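Local coordinates for protein taurocyamine kinase (Schistosoma mansoni, PDB 4WOD) that catalyses the reversible transfer of phosphate between ATP and the guanidino compound taurocyamine, a phosphagen kinase reaction that uses magnesium, at residues S64-A69 against G134-K139; R126-F131 against E222-V227; E140-L145 against Y198-T203; E144-I149 against V217-E222. The protein carries 4 engineered substitutions. All coordinates share one frame; numbering follows the deposited sequence.

Contact 1: S64-A69 against G134-K139; sequences SCDLNA and GPTLTK
The hydroxyl of Thr136 reaches across to the backbone of Cys65. Thr136 OG1 donates a hydrogen bond to Cys65 O, and at 2.6 Å the bond is short. It arrives off the C=O line and 29° out of the carbonyl plane. The Thr136 methyl CG2 lies 3.6 Å from Asp66 OD2, while OG1 also comes against Asp66 CB. The two side chains meet nearly at a right angle. Pro135 packs beside this bond. Its ring carbon CD rests on Cys65 O at 3.8 Å, and its CB faces Cys65 CB at 4.3 Å, an apolar contact.

The second shell fixes the partners. Thr136 OG1 sits between its own backbone N and carbonyl carbon (chi1 46°). Phe133 O is a second carbonyl bonded to OG1, so the two carbonyls share or compete for its one proton. Asp66 is held at both carboxylate oxygens. OD1 takes Asn68 N on its anti lone pair at 2.8 Å, a capping bond at the turn that leads into a helix. OD2 is bonded to Thr40 OG1. A type I turn from Asp66 to Ala69 is closed by Ala69 N to Asp66 O, 3.0 Å. Ser64 OG is tied to Phe267 O, near the predicted active-site Cys268.

The contact joins the N-terminal and C-terminal parts of the first kinase repeat. Segment 64-69 lies in the loop between helix 46-55, whose Gln48 touches both Cys65 and Pro135, and helix 69-72. Segment 134-139 lies in the loop between strand 117-126 and helix 139-154, where Thr138 is the N-cap.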
# COMPACT_ATOMS: atom_id res chain seq x y z
N SER A 64 3.06 -7.05 27.92
CA SER A 64 2.88 -6.52 29.27
C SER A 64 3.22 -7.58 30.29
O SER A 64 2.78 -8.72 30.19
CB SER A 64 1.45 -6.01 29.47
OG SER A 64 0.49 -6.93 28.97
N CYS A 65 4.03 -7.18 31.27
CA CYS A 65 4.44 -8.06 32.36
C CYS A 65 3.24 -8.54 33.18
O CYS A 65 3.25 -9.65 33.72
CB CYS A 65 5.44 -7.33 33.26
SG CYS A 65 4.90 -5.72 33.94
N ASP A 66 2.22 -7.70 33.29
CA ASP A 66 0.96 -8.05 33.94
C ASP A 66 -0.03 -6.95 33.60
O ASP A 66 0.34 -5.97 32.96
CB ASP A 66 1.12 -8.18 35.46
CG ASP A 66 1.68 -6.92 36.10
OD1 ASP A 66 0.94 -5.91 36.21
OD2 ASP A 66 2.85 -6.93 36.52
N LEU A 67 -1.27 -7.07 34.08
CA LEU A 67 -2.34 -6.18 33.66
C LEU A 67 -2.15 -4.74 34.15
O LEU A 67 -2.72 -3.82 33.58
CB LEU A 67 -3.70 -6.72 34.13
CG LEU A 67 -3.91 -6.86 35.64
CD1 LEU A 67 -4.57 -5.63 36.23
CD2 LEU A 67 -4.75 -8.09 35.98
N ASN A 68 -1.34 -4.56 35.19
CA ASN A 68 -1.09 -3.24 35.74
C ASN A 68 0.00 -2.49 35.01
O ASN A 68 0.32 -1.35 35.38
CB ASN A 68 -0.69 -3.34 37.21
CG ASN A 68 -1.78 -3.90 38.06
OD1 ASN A 68 -1.67 -5.03 38.55
ND2 ASN A 68 -2.84 -3.13 38.27
N ALA A 69 0.61 -3.14 34.01
CA ALA A 69 1.70 -2.51 33.28
C ALA A 69 1.19 -1.26 32.57
O ALA A 69 1.90 -0.27 32.47
CB ALA A 69 2.31 -3.46 32.28
N GLY A 134 2.65 -14.02 31.74
CA GLY A 134 3.88 -14.81 31.66
C GLY A 134 5.03 -14.44 32.60
O GLY A 134 5.49 -15.29 33.37
N PRO A 135 5.50 -13.17 32.54
CA PRO A 135 6.66 -12.72 33.32
C PRO A 135 6.44 -12.63 34.83
O PRO A 135 7.42 -12.58 35.57
CB PRO A 135 6.94 -11.32 32.75
CG PRO A 135 6.38 -11.36 31.36
CD PRO A 135 5.12 -12.17 31.53
N THR A 136 5.19 -12.59 35.29
CA THR A 136 4.95 -12.34 36.70
C THR A 136 4.20 -13.48 37.41
O THR A 136 4.06 -13.46 38.63
CB THR A 136 4.15 -11.01 36.93
OG1 THR A 136 3.05 -10.94 36.02
CG2 THR A 136 5.06 -9.78 36.74
N LEU A 137 3.70 -14.45 36.66
CA LEU A 137 3.07 -15.62 37.26
C LEU A 137 4.11 -16.49 37.95
O LEU A 137 5.28 -16.51 37.57
CB LEU A 137 2.31 -16.44 36.21
CG LEU A 137 1.10 -15.70 35.65
CD1 LEU A 137 0.70 -16.22 34.26
CD2 LEU A 137 -0.05 -15.83 36.66
N THR A 138 3.70 -17.19 38.99
CA THR A 138 4.51 -18.29 39.51
C THR A 138 3.99 -19.58 38.90
O THR A 138 2.91 -19.59 38.27
CB THR A 138 4.47 -18.38 41.03
OG1 THR A 138 3.13 -18.67 41.42
CG2 THR A 138 4.90 -17.06 41.66
N LYS A 139 4.72 -20.68 39.07
CA LYS A 139 4.21 -21.95 38.58
C LYS A 139 2.88 -22.25 39.25
O LYS A 139 1.92 -22.68 38.58
CB LYS A 139 5.21 -23.09 38.84
CG LYS A 139 4.71 -24.45 38.38
CD LYS A 139 5.86 -25.42 38.19
CE LYS A 139 5.37 -26.85 38.06
NZ LYS A 139 6.50 -27.73 37.66

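Contact 2: R126-F131 against E222-V227; sequences RTVEGF and EDHIRV. With ARG (arginine), chain B.
His224 lies against the backbone of Val128 and takes its N-H. Val128 N donates to His224 ND1 at 2.8 Å, from 15° out of the ring plane. The other ring nitrogen, NE2, is bonded to Gly132 O, so the imidazole is fixed at both nitrogens. Thr127 CG2 approaches the ring obliquely, 3.7 Å from His224 CE1. Phe131 O sits at the ring edge, in plane, and Phe131 CB touches CE1. CG stands anti to the carbonyl carbon (chi1 -71°), which points the ring at the 126-131 loop.

Next to it the backbones pair. Arg126 and Ile225 form an antiparallel hydrogen-bonded pair, with Arg126 N to Ile225 O at 2.9 Å and Ile225 N to Arg126 O at 3.2 Å. Ile225 CD1 meets Val128 CG2 at 4.0 Å, and Ile149 of helix 139-154 packs on Ile225. A buried water bridges the segments. Arg126 O, Thr127 OG1 and Asp223 OD1 must share its two protons, and it accepts from His224 N. Thr127 OG1 also bonds Ile265 O, and Asp223 OD1 bonds Phe267 N.

The solvent side is the type II turn from Val128 to Phe131. Gly130 takes its positive phi, and Glu129 and Gly130 are exposed.

Beyond Asp223 the chemistry becomes ionic. Arg226 NH1 bonds Asp223 OD2 at 2.6 Å and makes a long ion pair with Glu222. Glu222 OE1 lies 2.5 Å from NH1 of the bound arginine, too short for its exact length to be trusted; NH2 to OE2 is weak. This is a phosphagen kinase active site: beside paired sheet strands, a glutamate meets the ligand guanidinium, and Arg226 probably binds ATP.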
# COMPACT_ATOMS: atom_id res chain seq x y z
N ARG A 126 -9.69 -12.55 27.39
CA ARG A 126 -9.91 -11.90 28.67
C ARG A 126 -8.73 -12.12 29.61
O ARG A 126 -8.07 -13.16 29.57
CB ARG A 126 -11.18 -12.42 29.35
CG ARG A 126 -12.48 -12.11 28.62
CD ARG A 126 -12.80 -10.62 28.65
NE ARG A 126 -14.17 -10.33 28.22
CZ ARG A 126 -14.50 -9.92 27.00
NH1 ARG A 126 -13.55 -9.79 26.07
NH2 ARG A 126 -15.77 -9.66 26.70
N THR A 127 -8.50 -11.12 30.44
CA THR A 127 -7.58 -11.19 31.56
C THR A 127 -8.37 -11.36 32.83
O THR A 127 -9.31 -10.60 33.08
CB THR A 127 -6.76 -9.91 31.68
OG1 THR A 127 -6.00 -9.70 30.49
CG2 THR A 127 -5.85 -9.97 32.93
N VAL A 128 -8.02 -12.36 33.64
CA VAL A 128 -8.67 -12.53 34.94
C VAL A 128 -7.97 -11.64 35.99
O VAL A 128 -6.75 -11.71 36.16
CB VAL A 128 -8.66 -14.03 35.38
CG1 VAL A 128 -9.20 -14.18 36.80
CG2 VAL A 128 -9.46 -14.90 34.39
N GLU A 129 -8.73 -10.79 36.68
CA GLU A 129 -8.17 -9.95 37.75
C GLU A 129 -7.43 -10.75 38.81
O GLU A 129 -7.85 -11.85 39.18
CB GLU A 129 -9.27 -9.15 38.45
CG GLU A 129 -9.82 -8.01 37.64
CD GLU A 129 -10.91 -7.26 38.38
OE1 GLU A 129 -11.55 -7.87 39.28
OE2 GLU A 129 -11.10 -6.06 38.08
N GLY A 130 -6.34 -10.17 39.31
CA GLY A 130 -5.61 -10.73 40.42
C GLY A 130 -4.45 -11.61 40.00
O GLY A 130 -3.75 -12.15 40.85
N PHE A 131 -4.24 -11.78 38.69
CA PHE A 131 -3.18 -12.68 38.22
C PHE A 131 -2.31 -11.97 37.20
O PHE A 131 -2.82 -11.18 36.43
CB PHE A 131 -3.75 -13.95 37.56
CG PHE A 131 -4.51 -14.84 38.49
CD1 PHE A 131 -3.87 -15.90 39.14
CD2 PHE A 131 -5.86 -14.62 38.72
CE1 PHE A 131 -4.57 -16.74 39.98
CE2 PHE A 131 -6.57 -15.46 39.58
CZ PHE A 131 -5.92 -16.51 40.21
N GLU A 222 -1.48 -17.32 26.05
CA GLU A 222 -0.86 -16.00 25.95
C GLU A 222 -1.65 -15.06 26.85
O GLU A 222 -1.14 -14.54 27.85
CB GLU A 222 -0.86 -15.49 24.50
CG GLU A 222 -0.60 -14.00 24.40
CD GLU A 222 -0.46 -13.50 22.97
OE1 GLU A 222 -1.09 -12.47 22.65
OE2 GLU A 222 0.30 -14.11 22.18
N ASP A 223 -2.92 -14.87 26.47
CA ASP A 223 -3.89 -14.32 27.39
C ASP A 223 -4.38 -15.40 28.33
O ASP A 223 -4.16 -16.60 28.09
CB ASP A 223 -5.07 -13.69 26.61
CG ASP A 223 -4.68 -12.36 25.97
OD1 ASP A 223 -4.16 -11.49 26.69
OD2 ASP A 223 -4.85 -12.21 24.74
N HIS A 224 -5.02 -14.98 29.42
CA HIS A 224 -5.53 -15.91 30.40
C HIS A 224 -6.53 -16.84 29.71
O HIS A 224 -6.45 -18.08 29.80
CB HIS A 224 -6.17 -15.17 31.59
CG HIS A 224 -5.16 -14.48 32.46
ND1 HIS A 224 -5.50 -13.60 33.46
CD2 HIS A 224 -3.80 -14.53 32.45
CE1 HIS A 224 -4.40 -13.16 34.05
NE2 HIS A 224 -3.36 -13.72 33.47
N ILE A 225 -7.46 -16.21 29.00
CA ILE A 225 -8.48 -16.91 28.23
C ILE A 225 -8.54 -16.36 26.82
O ILE A 225 -8.55 -15.14 26.62
CB ILE A 225 -9.88 -16.75 28.86
CG1 ILE A 225 -9.79 -16.79 30.39
CG2 ILE A 225 -10.80 -17.82 28.32
CD1 ILE A 225 -11.08 -16.39 31.11
N ARG A 226 -8.57 -17.26 25.84
CA ARG A 226 -8.90 -16.89 24.48
C ARG A 226 -10.09 -17.76 24.07
O ARG A 226 -10.01 -18.99 24.14
CB ARG A 226 -7.72 -17.06 23.50
CG ARG A 226 -8.02 -16.39 22.17
CD ARG A 226 -6.82 -16.22 21.23
NE ARG A 226 -5.66 -15.49 21.75
CZ ARG A 226 -5.67 -14.28 22.34
NH1 ARG A 226 -4.51 -13.76 22.73
NH2 ARG A 226 -6.79 -13.60 22.57
N VAL A 227 -11.18 -17.11 23.70
CA VAL A 227 -12.40 -17.81 23.32
C VAL A 227 -12.67 -17.62 21.83
O VAL A 227 -12.63 -16.49 21.29
CB VAL A 227 -13.60 -17.31 24.14
CG1 VAL A 227 -14.79 -18.26 23.97
CG2 VAL A 227 -13.22 -17.19 25.61
N ARG B . 1.33 -6.19 16.24
CA ARG B . 2.01 -7.11 17.11
C ARG B . 3.53 -7.12 17.06
O ARG B . 4.13 -7.19 15.96
CB ARG B . 1.46 -8.49 16.96
CG ARG B . 0.22 -8.69 17.75
CD ARG B . 0.57 -9.65 18.82
NE ARG B . -0.58 -9.92 19.64
CZ ARG B . -0.97 -11.12 19.95
NH1 ARG B . -2.02 -11.30 20.70
NH2 ARG B . -0.31 -12.15 19.50
OXT ARG B . 3.98 -7.03 18.21
O HOH W 1 -5.14 -11.96 29.25

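Contact 3: E140-L145 against Y198-T203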
# COMPACT_ATOMS: atom_id res chain seq x y z
N GLU A 140 2.79 -21.96 40.54
CA GLU A 140 1.56 -22.19 41.30
C GLU A 140 0.42 -21.26 40.90
O GLU A 140 -0.72 -21.71 40.74
CB GLU A 140 1.83 -22.06 42.80
CG GLU A 140 2.71 -23.15 43.38
CD GLU A 140 2.89 -22.99 44.88
OE1 GLU A 140 1.86 -23.03 45.58
OE2 GLU A 140 4.04 -22.82 45.34
N THR A 141 0.68 -19.98 40.71
CA THR A 141 -0.43 -19.09 40.40
C THR A 141 -0.99 -19.34 38.98
O THR A 141 -2.20 -19.23 38.76
CB THR A 141 -0.07 -17.59 40.56
OG1 THR A 141 1.04 -17.25 39.71
CG2 THR A 141 0.26 -17.29 42.01
N ARG A 142 -0.14 -19.74 38.04
CA ARG A 142 -0.67 -20.06 36.73
C ARG A 142 -1.63 -21.25 36.80
O ARG A 142 -2.68 -21.26 36.14
CB ARG A 142 0.47 -20.34 35.75
CG ARG A 142 0.02 -20.54 34.31
CD ARG A 142 1.17 -20.97 33.41
NE ARG A 142 2.16 -19.92 33.20
CZ ARG A 142 3.32 -19.82 33.85
NH1 ARG A 142 3.65 -20.70 34.79
NH2 ARG A 142 4.16 -18.82 33.55
N ILE A 143 -1.29 -22.25 37.63
CA ILE A 143 -2.13 -23.44 37.79
C ILE A 143 -3.41 -23.06 38.55
O ILE A 143 -4.51 -23.50 38.18
CB ILE A 143 -1.36 -24.59 38.51
CG1 ILE A 143 -0.24 -25.11 37.60
CG2 ILE A 143 -2.30 -25.74 38.91
CD1 ILE A 143 0.85 -25.86 38.33
N GLU A 144 -3.28 -22.24 39.59
CA GLU A 144 -4.49 -21.75 40.28
C GLU A 144 -5.45 -21.02 39.31
O GLU A 144 -6.68 -21.20 39.38
CB GLU A 144 -4.12 -20.82 41.44
CG GLU A 144 -3.55 -21.56 42.62
CD GLU A 144 -3.22 -20.64 43.78
OE1 GLU A 144 -3.93 -20.69 44.80
OE2 GLU A 144 -2.25 -19.86 43.65
N LEU A 145 -4.88 -20.23 38.39
CA LEU A 145 -5.66 -19.52 37.38
C LEU A 145 -6.33 -20.51 36.42
O LEU A 145 -7.52 -20.39 36.11
CB LEU A 145 -4.75 -18.54 36.61
CG LEU A 145 -5.35 -17.73 35.46
CD1 LEU A 145 -6.57 -16.93 35.94
CD2 LEU A 145 -4.28 -16.82 34.83
N TYR A 198 6.16 -18.94 27.65
CA TYR A 198 6.26 -20.40 27.76
C TYR A 198 6.95 -20.85 29.04
O TYR A 198 7.44 -21.98 29.12
CB TYR A 198 7.00 -20.96 26.54
CG TYR A 198 6.33 -20.65 25.22
CD1 TYR A 198 4.94 -20.70 25.08
CD2 TYR A 198 7.09 -20.30 24.10
CE1 TYR A 198 4.34 -20.42 23.87
CE2 TYR A 198 6.49 -20.03 22.89
CZ TYR A 198 5.12 -20.08 22.77
OH TYR A 198 4.54 -19.80 21.55
N ILE A 199 7.00 -19.98 30.03
CA ILE A 199 7.63 -20.30 31.29
C ILE A 199 6.83 -21.43 31.97
O ILE A 199 5.60 -21.42 31.96
CB ILE A 199 7.72 -19.06 32.18
CG1 ILE A 199 8.58 -17.99 31.47
CG2 ILE A 199 8.23 -19.39 33.58
CD1 ILE A 199 8.56 -16.66 32.14
N ASP A 200 7.55 -22.41 32.52
CA ASP A 200 6.98 -23.60 33.17
C ASP A 200 6.12 -24.43 32.22
O ASP A 200 5.16 -25.06 32.66
CB ASP A 200 6.13 -23.21 34.39
CG ASP A 200 6.88 -22.34 35.39
OD1 ASP A 200 8.03 -22.65 35.71
OD2 ASP A 200 6.29 -21.33 35.87
N TRP A 201 6.46 -24.42 30.93
CA TRP A 201 5.75 -25.20 29.91
C TRP A 201 5.81 -26.69 30.27
O TRP A 201 6.87 -27.18 30.62
CB TRP A 201 6.38 -24.97 28.52
CG TRP A 201 5.65 -25.63 27.40
CD1 TRP A 201 5.92 -26.86 26.85
CD2 TRP A 201 4.52 -25.11 26.68
NE1 TRP A 201 5.03 -27.13 25.84
CE2 TRP A 201 4.16 -26.09 25.71
CE3 TRP A 201 3.78 -23.93 26.75
CZ2 TRP A 201 3.10 -25.91 24.83
CZ3 TRP A 201 2.72 -23.75 25.87
CH2 TRP A 201 2.39 -24.74 24.93
N PRO A 202 4.70 -27.42 30.16
CA PRO A 202 3.39 -27.01 29.65
C PRO A 202 2.38 -26.82 30.76
O PRO A 202 1.20 -26.87 30.49
CB PRO A 202 3.00 -28.20 28.79
CG PRO A 202 3.46 -29.36 29.65
CD PRO A 202 4.72 -28.88 30.39
N THR A 203 2.83 -26.59 31.99
CA THR A 203 1.91 -26.53 33.12
C THR A 203 0.99 -25.31 33.10
O THR A 203 1.33 -24.24 32.56
CB THR A 203 2.67 -26.57 34.48
OG1 THR A 203 3.53 -25.43 34.58
CG2 THR A 203 3.52 -27.84 34.59
O HOH W 2 2.41 -23.10 35.78
O HOH W 3 4.31 -18.16 30.85
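Arg142 lays one face of its guanidinium over the backbone carbonyl of Ile199. Ile199 O stands 3.2 Å above the plane, offset toward the rim. The angle is poor for a hydrogen bond with NH2, so this is a face contact. The edge does the bonding. Arg142 NH1 donates to Asp200 OD2 at 2.9 Å and forms a salt bridge. It meets the anti lone pair of the carboxylate, and the guanidinium and carboxylate planes are 69° apart. The side chain leaves the helix with CG anti to the backbone N (chi1 -174°) and bends at chi3, which turns the guanidinium toward the loop.

The contact ties the first turns of helix 139-154 to the loop that precedes strand 206-210 of the central sheet, in the C-terminal part of a phosphagen kinase unit. That loop makes a type II turn from Tyr198 to Trp201, with a cis peptide before Pro202.

Two waters extend the grip of Arg142. One accepts from NH1 and donates to Thr203 OG1. The other accepts from NH2 and has a weak bond from Ile199 N. Thr203 is braced within its own loop, since OG1 donates to Asp200 O at 2.5 Å and Thr203 N bonds the same oxygen. Arg142 CD passes 3.4 Å from Thr203 O. Ile199 O is also bonded to Arg205 NH2. One helix position further on, Ile143 CD1 rests on Thr203 CB at 4.3 Å.

Contact 4: E144-I149 against V217-E222. With ARG (arginine), chain B.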
# COMPACT_ATOMS: atom_id res chain seq x y z
N GLU A 144 -3.28 -22.24 39.59
CA GLU A 144 -4.49 -21.75 40.28
C GLU A 144 -5.45 -21.02 39.31
O GLU A 144 -6.68 -21.20 39.38
CB GLU A 144 -4.12 -20.82 41.44
CG GLU A 144 -3.55 -21.56 42.62
CD GLU A 144 -3.22 -20.64 43.78
OE1 GLU A 144 -3.93 -20.69 44.80
OE2 GLU A 144 -2.25 -19.86 43.65
N LEU A 145 -4.88 -20.23 38.39
CA LEU A 145 -5.66 -19.52 37.38
C LEU A 145 -6.33 -20.51 36.42
O LEU A 145 -7.52 -20.39 36.11
CB LEU A 145 -4.75 -18.54 36.61
CG LEU A 145 -5.35 -17.73 35.46
CD1 LEU A 145 -6.57 -16.93 35.94
CD2 LEU A 145 -4.28 -16.82 34.83
N GLU A 146 -5.57 -21.51 35.99
CA GLU A 146 -6.11 -22.57 35.14
C GLU A 146 -7.29 -23.27 35.82
O GLU A 146 -8.34 -23.45 35.19
CB GLU A 146 -5.03 -23.60 34.78
CG GLU A 146 -5.54 -24.71 33.86
CD GLU A 146 -4.67 -25.96 33.88
OE1 GLU A 146 -3.74 -26.04 34.72
OE2 GLU A 146 -4.89 -26.86 33.04
N ASN A 147 -7.13 -23.62 37.09
CA ASN A 147 -8.19 -24.29 37.85
C ASN A 147 -9.44 -23.42 37.94
O ASN A 147 -10.56 -23.90 37.73
CB ASN A 147 -7.73 -24.65 39.27
CG ASN A 147 -6.66 -25.75 39.30
OD1 ASN A 147 -6.51 -26.52 38.36
ND2 ASN A 147 -5.91 -25.80 40.39
N LYS A 148 -9.24 -22.15 38.28
CA LYS A 148 -10.31 -21.17 38.34
C LYS A 148 -11.06 -21.12 37.02
O LYS A 148 -12.30 -21.16 36.97
CB LYS A 148 -9.74 -19.79 38.69
CG LYS A 148 -10.75 -18.75 39.15
CD LYS A 148 -10.07 -17.37 39.26
CE LYS A 148 -10.74 -16.49 40.28
NZ LYS A 148 -10.34 -16.86 41.68
N ILE A 149 -10.30 -21.09 35.92
CA ILE A 149 -10.93 -21.01 34.60
C ILE A 149 -11.61 -22.32 34.17
O ILE A 149 -12.74 -22.29 33.65
CB ILE A 149 -9.89 -20.58 33.53
CG1 ILE A 149 -9.45 -19.14 33.80
CG2 ILE A 149 -10.53 -20.64 32.15
CD1 ILE A 149 -8.23 -18.67 33.01
N VAL A 217 -11.71 -23.12 23.61
CA VAL A 217 -11.09 -22.19 24.58
C VAL A 217 -9.64 -22.53 24.89
O VAL A 217 -9.32 -23.66 25.23
CB VAL A 217 -11.86 -22.15 25.92
CG1 VAL A 217 -11.19 -21.16 26.86
CG2 VAL A 217 -13.32 -21.75 25.71
N TRP A 218 -8.76 -21.53 24.77
CA TRP A 218 -7.35 -21.67 25.14
C TRP A 218 -7.11 -21.04 26.51
O TRP A 218 -7.44 -19.86 26.75
CB TRP A 218 -6.45 -21.01 24.09
CG TRP A 218 -6.36 -21.77 22.81
CD1 TRP A 218 -6.92 -22.99 22.53
CD2 TRP A 218 -5.66 -21.38 21.61
NE1 TRP A 218 -6.61 -23.37 21.25
CE2 TRP A 218 -5.84 -22.41 20.67
CE3 TRP A 218 -4.90 -20.26 21.26
CZ2 TRP A 218 -5.28 -22.35 19.38
CZ3 TRP A 218 -4.34 -20.20 19.99
CH2 TRP A 218 -4.54 -21.24 19.06
N ILE A 219 -6.54 -21.83 27.42
CA ILE A 219 -6.21 -21.35 28.75
C ILE A 219 -4.71 -21.14 28.88
O ILE A 219 -3.93 -22.08 28.72
CB ILE A 219 -6.69 -22.33 29.83
CG1 ILE A 219 -8.20 -22.57 29.69
CG2 ILE A 219 -6.34 -21.80 31.23
CD1 ILE A 219 -8.79 -23.34 30.85
N ASN A 220 -4.32 -19.89 29.14
CA ASN A 220 -2.93 -19.49 29.41
C ASN A 220 -1.98 -19.71 28.25
O ASN A 220 -0.76 -19.87 28.44
CB ASN A 220 -2.42 -20.20 30.67
CG ASN A 220 -2.93 -19.53 31.93
OD1 ASN A 220 -3.17 -18.32 31.92
ND2 ASN A 220 -3.11 -20.30 33.01
N GLU A 221 -2.52 -19.67 27.03
CA GLU A 221 -1.67 -19.74 25.85
C GLU A 221 -0.87 -18.44 25.70
O GLU A 221 0.30 -18.46 25.30
CB GLU A 221 -2.51 -20.00 24.59
CG GLU A 221 -1.69 -20.03 23.30
CD GLU A 221 -1.63 -18.70 22.58
OE1 GLU A 221 -2.59 -17.90 22.71
OE2 GLU A 221 -0.63 -18.45 21.87
N GLU A 222 -1.48 -17.32 26.05
CA GLU A 222 -0.86 -16.00 25.95
C GLU A 222 -1.65 -15.06 26.85
O GLU A 222 -1.14 -14.54 27.85
CB GLU A 222 -0.86 -15.49 24.50
CG GLU A 222 -0.60 -14.00 24.40
CD GLU A 222 -0.46 -13.50 22.97
OE1 GLU A 222 -1.09 -12.47 22.65
OE2 GLU A 222 0.30 -14.11 22.18
N ARG B . 1.33 -6.19 16.24
CA ARG B . 2.01 -7.11 17.11
C ARG B . 3.53 -7.12 17.06
O ARG B . 4.13 -7.19 15.96
CB ARG B . 1.46 -8.49 16.96
CG ARG B . 0.22 -8.69 17.75
CD ARG B . 0.57 -9.65 18.82
NE ARG B . -0.58 -9.92 19.64
CZ ARG B . -0.97 -11.12 19.95
NH1 ARG B . -2.02 -11.30 20.70
NH2 ARG B . -0.31 -12.15 19.50
OXT ARG B . 3.98 -7.03 18.21
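Ile149 and Ile219 lie alongside each other, pointing opposite ways, where helix 139-154 packs on strand 215-219. This is helix-on-sheet packing in the antiparallel sheet of the phosphagen kinase catalytic domain. No hydrogen bond crosses between the two segments.

Side-chain torsions decide which branches meet. In Ile149, CG2 is anti to the backbone N and CG1 lies beside it (chi1 -67°). This rotamer sets both branches toward the strand: CG2 meets Ile219 CD1, and CD1 approaches Ile219 CG2 at 4.1 Å. Ile219 has the same choice of first torsion (chi1 -57°). Its long branch runs to Ile149, while its CG2 turns to Glu146. There it touches Glu146 CA and CG, both at 4.0 Å, with the two side chains at about a right angle. Glu146 CG crosses the CG2 methyl of Ile219, and the extended chain carries the carboxylate beyond. OE2 is hydrogen-bonded to Tyr164 OH.

Asn220 follows the strand and has positive backbone angles. Its amide crosses Leu145 at a slant. OD1 lies against the Leu145 CD2 methyl at 3.5 Å, while ND2, near Glu146 N, is bonded to Gly204 O. Leu153, one turn further along the helix, also packs on Ile219.

Past Asn220 the chain leads to Glu222 at the bound arginine, away from the helix. The closest carbon pair of the contact is Ile149 CG2 to Ile219 CD1, 3.5 Å, tighter than usual van der Waals distance.

In the fold
Contacts 1, 2 and 4 are buried, whereas contact 3 lies nearer the surface. Contact 1 joins N-terminal and C-terminal parts of the first repeat through one side-chain-to-backbone hydrogen bond and the packing around it. The other three lie within the C-terminal part. Contacts 3 and 4 use successive turns of helix 139-154, and their chemistry changes along it: a watered salt bridge at its start, then aliphatic packing on the sheet. Contacts 2 and 4 share Glu222 and reach neighbouring strands, 225-232 and 215-219. Leu145 packs on His224 and Val128, linking them further. Contact 2 adds backbone pairing and charge near the bound arginine. Leu67 of contact 1 touches Thr127 and Phe131 of contact 2.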